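Local coordinates for protein leucyl-tRNA synthetase subunit alpha (Aquifex aeolicus, PDB 3O0A) that probably hydrolyses tRNA(Leu) charged with the wrong amino acid, in the editing (CP1) domain of an enzyme that joins leucine to its tRNA, at residues M140-F152 against V164-E178. Residues are numbered along the deposited sequence; the frame is centred on the assembly and turned at random.
Sequences MCVPAHDQRDWEF and VKPEGAWDFEKGAYE
Trp150, in the first turn of helix 147-156, meets the 172-176 loop from CB to the far ring. Its CB rests against Ala176 CB at 4.0 Å, and with CG anti to the backbone N (chi1 -175°) the indole is carried out over the loop. There CD2 and CE2 lie beneath Gly175 CA, a CH-pi contact centred on the five-membered ring, 3.9 Å from its centroid. At the edge NE1 donates to Phe172 O (3.0 Å, 165° at the hydrogen), almost in the ring plane, while CZ2 and CH2 reach the carbonyl of Lys174. With an alanine here, Phe172 O would probably lose this donor and Gly175 its aromatic cover, so that residues 172-175 are less firmly held.

In Gln147, the bend at chi2 (60°) turns OE1 to Ala176 N (3.1 Å); a water also donates to OE1 and to Ala176 O. At the helix start Gln147 N donates to Glu178 OE2 (2.8 Å), beside the capping bond from Asp149 N to Asp146 OD1. On the other flank His145 ND1 donates in its ring plane to Tyr177 O (3.0 Å), Val164 CB covers one face, and NE2 is hydrogen-bonded to Val163 N. Tyr177 N to Ala144 O (2.9 Å) joins backbones; the other four cross-contact bonds pair side chain with backbone, exemplifying how side chains can fix an irregular loop without strand pairing.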
loop_
_atom_site.group_PDB
_atom_site.type_symbol
_atom_site.label_atom_id
_atom_site.label_comp_id
_atom_site.label_asym_id
_atom_site.label_seq_id
_atom_site.Cartn_x
_atom_site.Cartn_y
_atom_site.Cartn_z
ATOM N N MET A 140 2.027 2.096 -1.506
ATOM C CA MET A 140 2.519 0.837 -0.973
ATOM C C MET A 140 3.514 1.134 0.135
ATOM O O MET A 140 4.319 2.080 0.046
ATOM C CB MET A 140 3.142 -0.033 -2.056
ATOM C CG MET A 140 4.466 0.481 -2.587
ATOM S SD MET A 140 4.994 -0.573 -3.944
ATOM C CE MET A 140 6.717 -0.082 -4.007
ATOM N N CYS A 141 3.441 0.345 1.200
ATOM C CA CYS A 141 4.287 0.601 2.345
ATOM C C CYS A 141 5.336 -0.483 2.530
ATOM O O CYS A 141 5.023 -1.668 2.607
ATOM C CB CYS A 141 3.433 0.792 3.599
ATOM S SG CYS A 141 2.248 2.150 3.414
ATOM N N VAL A 142 6.585 -0.040 2.602
ATOM C CA VAL A 142 7.746 -0.913 2.630
ATOM C C VAL A 142 8.562 -0.473 3.858
ATOM O O VAL A 142 9.519 0.305 3.742
ATOM C CB VAL A 142 8.568 -0.799 1.325
ATOM C CG1 VAL A 142 9.766 -1.773 1.319
ATOM C CG2 VAL A 142 7.662 -1.044 0.100
ATOM N N PRO A 143 8.166 -0.954 5.049
ATOM C CA PRO A 143 8.827 -0.492 6.273
ATOM C C PRO A 143 10.335 -0.727 6.318
ATOM O O PRO A 143 11.041 0.031 6.979
ATOM C CB PRO A 143 8.149 -1.287 7.395
ATOM C CG PRO A 143 6.995 -1.954 6.806
ATOM C CD PRO A 143 7.087 -1.924 5.314
ATOM N N ALA A 144 10.821 -1.763 5.635
ATOM C CA ALA A 144 12.265 -2.012 5.572
ATOM C C ALA A 144 13.049 -0.863 4.928
ATOM O O ALA A 144 14.229 -0.675 5.230
ATOM C CB ALA A 144 12.551 -3.325 4.849
ATOM N N HIS A 145 12.402 -0.096 4.049
ATOM C CA HIS A 145 13.114 0.856 3.187
ATOM C C HIS A 145 12.509 2.254 3.115
ATOM O O HIS A 145 12.958 3.090 2.323
ATOM C CB HIS A 145 13.256 0.244 1.783
ATOM C CG HIS A 145 13.861 -1.121 1.806
ATOM N ND1 HIS A 145 15.134 -1.354 2.284
ATOM C CD2 HIS A 145 13.362 -2.330 1.458
ATOM C CE1 HIS A 145 15.396 -2.646 2.218
ATOM N NE2 HIS A 145 14.339 -3.260 1.715
ATOM N N ASP A 146 11.490 2.504 3.936
ATOM C CA ASP A 146 10.864 3.819 4.015
ATOM C C ASP A 146 10.680 4.144 5.503
ATOM O O ASP A 146 9.996 3.412 6.227
ATOM C CB ASP A 146 9.532 3.816 3.245
ATOM C CG ASP A 146 8.858 5.199 3.178
ATOM O OD1 ASP A 146 8.578 5.801 4.236
ATOM O OD2 ASP A 146 8.548 5.659 2.053
ATOM N N GLN A 147 11.333 5.218 5.952
ATOM C CA GLN A 147 11.325 5.599 7.362
ATOM C C GLN A 147 9.932 5.902 7.906
ATOM O O GLN A 147 9.611 5.495 9.023
ATOM C CB GLN A 147 12.282 6.769 7.634
ATOM C CG GLN A 147 12.445 7.087 9.118
ATOM C CD GLN A 147 13.002 5.921 9.928
ATOM O OE1 GLN A 147 13.772 5.104 9.424
ATOM N NE2 GLN A 147 12.624 5.855 11.200
ATOM N N ARG A 148 9.119 6.614 7.125
ATOM C CA ARG A 148 7.731 6.904 7.511
ATOM C C ARG A 148 6.967 5.586 7.705
ATOM O O ARG A 148 6.246 5.421 8.689
ATOM C CB ARG A 148 7.025 7.776 6.458
ATOM C CG ARG A 148 7.798 9.016 5.997
ATOM C CD ARG A 148 7.527 10.206 6.904
ATOM N NE ARG A 148 7.985 11.470 6.323
ATOM C CZ ARG A 148 9.145 12.064 6.603
ATOM N NH1 ARG A 148 9.994 11.514 7.467
ATOM N NH2 ARG A 148 9.462 13.222 6.023
ATOM N N ASP A 149 7.156 4.643 6.778
ATOM C CA ASP A 149 6.467 3.345 6.831
ATOM C C ASP A 149 6.993 2.481 7.976
ATOM O O ASP A 149 6.250 1.714 8.590
ATOM C CB ASP A 149 6.632 2.580 5.505
ATOM C CG ASP A 149 5.969 3.275 4.315
ATOM O OD1 ASP A 149 5.008 4.065 4.483
ATOM O OD2 ASP A 149 6.397 3.004 3.180
ATOM N N TRP A 150 8.292 2.576 8.237
ATOM C CA TRP A 150 8.914 1.832 9.318
ATOM C C TRP A 150 8.284 2.221 10.658
ATOM O O TRP A 150 7.924 1.361 11.459
ATOM C CB TRP A 150 10.413 2.118 9.356
ATOM C CG TRP A 150 11.133 1.298 10.355
ATOM C CD1 TRP A 150 11.747 0.098 10.144
ATOM C CD2 TRP A 150 11.336 1.616 11.739
ATOM N NE1 TRP A 150 12.316 -0.354 11.310
ATOM C CE2 TRP A 150 12.073 0.554 12.306
ATOM C CE3 TRP A 150 10.956 2.689 12.554
ATOM C CZ2 TRP A 150 12.456 0.539 13.658
ATOM C CZ3 TRP A 150 11.334 2.674 13.905
ATOM C CH2 TRP A 150 12.073 1.603 14.437
ATOM N N GLU A 151 8.145 3.525 10.869
ATOM C CA GLU A 151 7.583 4.064 12.115
ATOM C C GLU A 151 6.115 3.675 12.295
ATOM O O GLU A 151 5.681 3.354 13.408
ATOM C CB GLU A 151 7.754 5.582 12.145
ATOM C CG GLU A 151 9.209 6.018 12.297
ATOM C CD GLU A 151 9.460 7.456 11.860
ATOM O OE1 GLU A 151 8.571 8.087 11.243
ATOM O OE2 GLU A 151 10.571 7.951 12.126
ATOM N N PHE A 152 5.357 3.698 11.203
ATOM C CA PHE A 152 3.979 3.230 11.234
ATOM C C PHE A 152 3.915 1.744 11.577
ATOM O O PHE A 152 3.097 1.336 12.403
ATOM C CB PHE A 152 3.262 3.504 9.912
ATOM C CG PHE A 152 1.765 3.326 9.996
ATOM C CD1 PHE A 152 0.954 4.363 10.456
ATOM C CD2 PHE A 152 1.169 2.119 9.625
ATOM C CE1 PHE A 152 -0.433 4.201 10.542
ATOM C CE2 PHE A 152 -0.218 1.950 9.707
ATOM C CZ PHE A 152 -1.014 2.994 10.162
ATOM N N VAL A 164 15.898 -4.807 -0.426
ATOM C CA VAL A 164 17.093 -4.140 -0.937
ATOM C C VAL A 164 18.183 -4.311 0.109
ATOM O O VAL A 164 18.133 -3.709 1.182
ATOM C CB VAL A 164 16.855 -2.634 -1.238
ATOM C CG1 VAL A 164 18.153 -1.964 -1.693
ATOM C CG2 VAL A 164 15.764 -2.455 -2.305
ATOM N N LYS A 165 19.159 -5.153 -0.198
ATOM C CA LYS A 165 20.217 -5.441 0.755
ATOM C C LYS A 165 21.404 -4.498 0.588
ATOM O O LYS A 165 22.003 -4.452 -0.487
ATOM C CB LYS A 165 20.662 -6.896 0.639
ATOM C CG LYS A 165 19.911 -7.837 1.569
ATOM C CD LYS A 165 20.739 -9.083 1.855
ATOM C CE LYS A 165 19.938 -10.113 2.637
ATOM N NZ LYS A 165 20.659 -11.424 2.690
ATOM N N PRO A 166 21.735 -3.733 1.649
ATOM C CA PRO A 166 22.952 -2.927 1.640
ATOM C C PRO A 166 24.187 -3.820 1.735
ATOM O O PRO A 166 24.101 -4.955 2.215
ATOM C CB PRO A 166 22.811 -2.058 2.897
ATOM C CG PRO A 166 21.929 -2.829 3.795
ATOM C CD PRO A 166 20.982 -3.579 2.909
ATOM N N GLU A 167 25.321 -3.317 1.259
ATOM C CA GLU A 167 26.583 -4.059 1.317
ATOM C C GLU A 167 27.124 -4.162 2.739
ATOM O O GLU A 167 27.725 -5.178 3.110
ATOM C CB GLU A 167 27.626 -3.412 0.416
ATOM C CG GLU A 167 27.347 -3.575 -1.067
ATOM C CD GLU A 167 28.367 -2.865 -1.935
ATOM O OE1 GLU A 167 29.494 -2.604 -1.457
ATOM O OE2 GLU A 167 28.034 -2.565 -3.103
ATOM N N GLY A 168 26.919 -3.102 3.519
ATOM C CA GLY A 168 27.338 -3.070 4.914
ATOM C C GLY A 168 26.223 -3.528 5.832
ATOM O O GLY A 168 25.084 -3.713 5.398
ATOM N N ALA A 169 26.557 -3.713 7.106
ATOM C CA ALA A 169 25.594 -4.130 8.122
ATOM C C ALA A 169 24.457 -3.121 8.275
ATOM O O ALA A 169 24.635 -1.919 8.046
ATOM C CB ALA A 169 26.303 -4.350 9.466
ATOM N N TRP A 170 23.280 -3.627 8.634
ATOM C CA TRP A 170 22.130 -2.791 8.964
ATOM C C TRP A 170 21.175 -3.574 9.847
ATOM O O TRP A 170 20.821 -4.719 9.537
ATOM C CB TRP A 170 21.401 -2.301 7.707
ATOM C CG TRP A 170 20.387 -1.227 7.989
ATOM C CD1 TRP A 170 19.096 -1.404 8.399
ATOM C CD2 TRP A 170 20.586 0.191 7.892
ATOM N NE1 TRP A 170 18.479 -0.187 8.560
ATOM C CE2 TRP A 170 19.370 0.808 8.258
ATOM C CE3 TRP A 170 21.676 1.000 7.534
ATOM C CZ2 TRP A 170 19.209 2.198 8.275
ATOM C CZ3 TRP A 170 21.513 2.384 7.548
ATOM C CH2 TRP A 170 20.285 2.965 7.912
ATOM N N ASP A 171 20.774 -2.954 10.952
ATOM C CA ASP A 171 19.766 -3.521 11.830
ATOM C C ASP A 171 18.417 -2.926 11.445
ATOM O O ASP A 171 18.121 -1.771 11.762
ATOM C CB ASP A 171 20.096 -3.226 13.299
ATOM C CG ASP A 171 19.434 -4.206 14.267
ATOM O OD1 ASP A 171 18.359 -4.761 13.946
ATOM O OD2 ASP A 171 19.993 -4.418 15.364
ATOM N N PHE A 172 17.609 -3.712 10.742
ATOM C CA PHE A 172 16.277 -3.263 10.328
ATOM C C PHE A 172 15.298 -3.140 11.492
ATOM O O PHE A 172 14.175 -2.657 11.329
ATOM C CB PHE A 172 15.725 -4.165 9.224
ATOM C CG PHE A 172 16.420 -3.989 7.907
ATOM C CD1 PHE A 172 17.584 -4.699 7.617
ATOM C CD2 PHE A 172 15.924 -3.097 6.958
ATOM C CE1 PHE A 172 18.232 -4.532 6.395
ATOM C CE2 PHE A 172 16.567 -2.922 5.735
ATOM C CZ PHE A 172 17.721 -3.639 5.452
ATOM N N GLU A 173 15.739 -3.564 12.672
ATOM C CA GLU A 173 14.967 -3.374 13.901
ATOM C C GLU A 173 15.286 -2.037 14.582
ATOM O O GLU A 173 14.912 -1.817 15.735
ATOM C CB GLU A 173 15.200 -4.538 14.868
ATOM C CG GLU A 173 14.809 -5.902 14.311
ATOM C CD GLU A 173 15.310 -7.048 15.174
ATOM O OE1 GLU A 173 14.949 -7.097 16.370
ATOM O OE2 GLU A 173 16.062 -7.903 14.654
ATOM N N LYS A 174 15.966 -1.143 13.865
ATOM C CA LYS A 174 16.304 0.179 14.398
ATOM C C LYS A 174 15.900 1.320 13.463
ATOM O O LYS A 174 15.684 2.451 13.907
ATOM C CB LYS A 174 17.794 0.255 14.742
ATOM C CG LYS A 174 18.174 -0.566 15.967
ATOM C CD LYS A 174 19.677 -0.774 16.068
ATOM C CE LYS A 174 20.057 -1.521 17.343
ATOM N NZ LYS A 174 19.341 -2.822 17.478
ATOM N N GLY A 175 15.777 1.017 12.172
ATOM C CA GLY A 175 15.367 2.015 11.194
ATOM C C GLY A 175 15.319 1.433 9.794
ATOM O O GLY A 175 15.804 0.324 9.565
ATOM N N ALA A 176 14.735 2.190 8.869
ATOM C CA ALA A 176 14.624 1.775 7.469
ATOM C C ALA A 176 15.911 2.106 6.724
ATOM O O ALA A 176 16.530 3.153 6.972
ATOM C CB ALA A 176 13.453 2.464 6.807
ATOM N N TYR A 177 16.323 1.208 5.830
ATOM C CA TYR A 177 17.443 1.480 4.942
ATOM C C TYR A 177 16.920 2.047 3.634
ATOM O O TYR A 177 16.294 1.333 2.852
ATOM C CB TYR A 177 18.274 0.223 4.669
ATOM C CG TYR A 177 19.353 0.490 3.644
ATOM C CD1 TYR A 177 20.434 1.313 3.950
ATOM C CD2 TYR A 177 19.274 -0.048 2.358
ATOM C CE1 TYR A 177 21.420 1.581 3.012
ATOM C CE2 TYR A 177 20.255 0.214 1.409
ATOM C CZ TYR A 177 21.324 1.032 1.746
ATOM O OH TYR A 177 22.302 1.305 0.827
ATOM N N GLU A 178 17.184 3.326 3.390
ATOM C CA GLU A 178 16.584 4.001 2.234
ATOM C C GLU A 178 17.484 4.095 0.991
ATOM O O GLU A 178 17.056 4.622 -0.038
ATOM C CB GLU A 178 16.067 5.379 2.640
ATOM C CG GLU A 178 15.099 5.330 3.828
ATOM C CD GLU A 178 14.422 6.659 4.104
ATOM O OE1 GLU A 178 15.111 7.701 4.072
ATOM O OE2 GLU A 178 13.196 6.661 4.357
HETATM O O HOH W 1 16.356 5.150 8.691
HETATM O O HOH W 2 14.420 4.908 13.349
#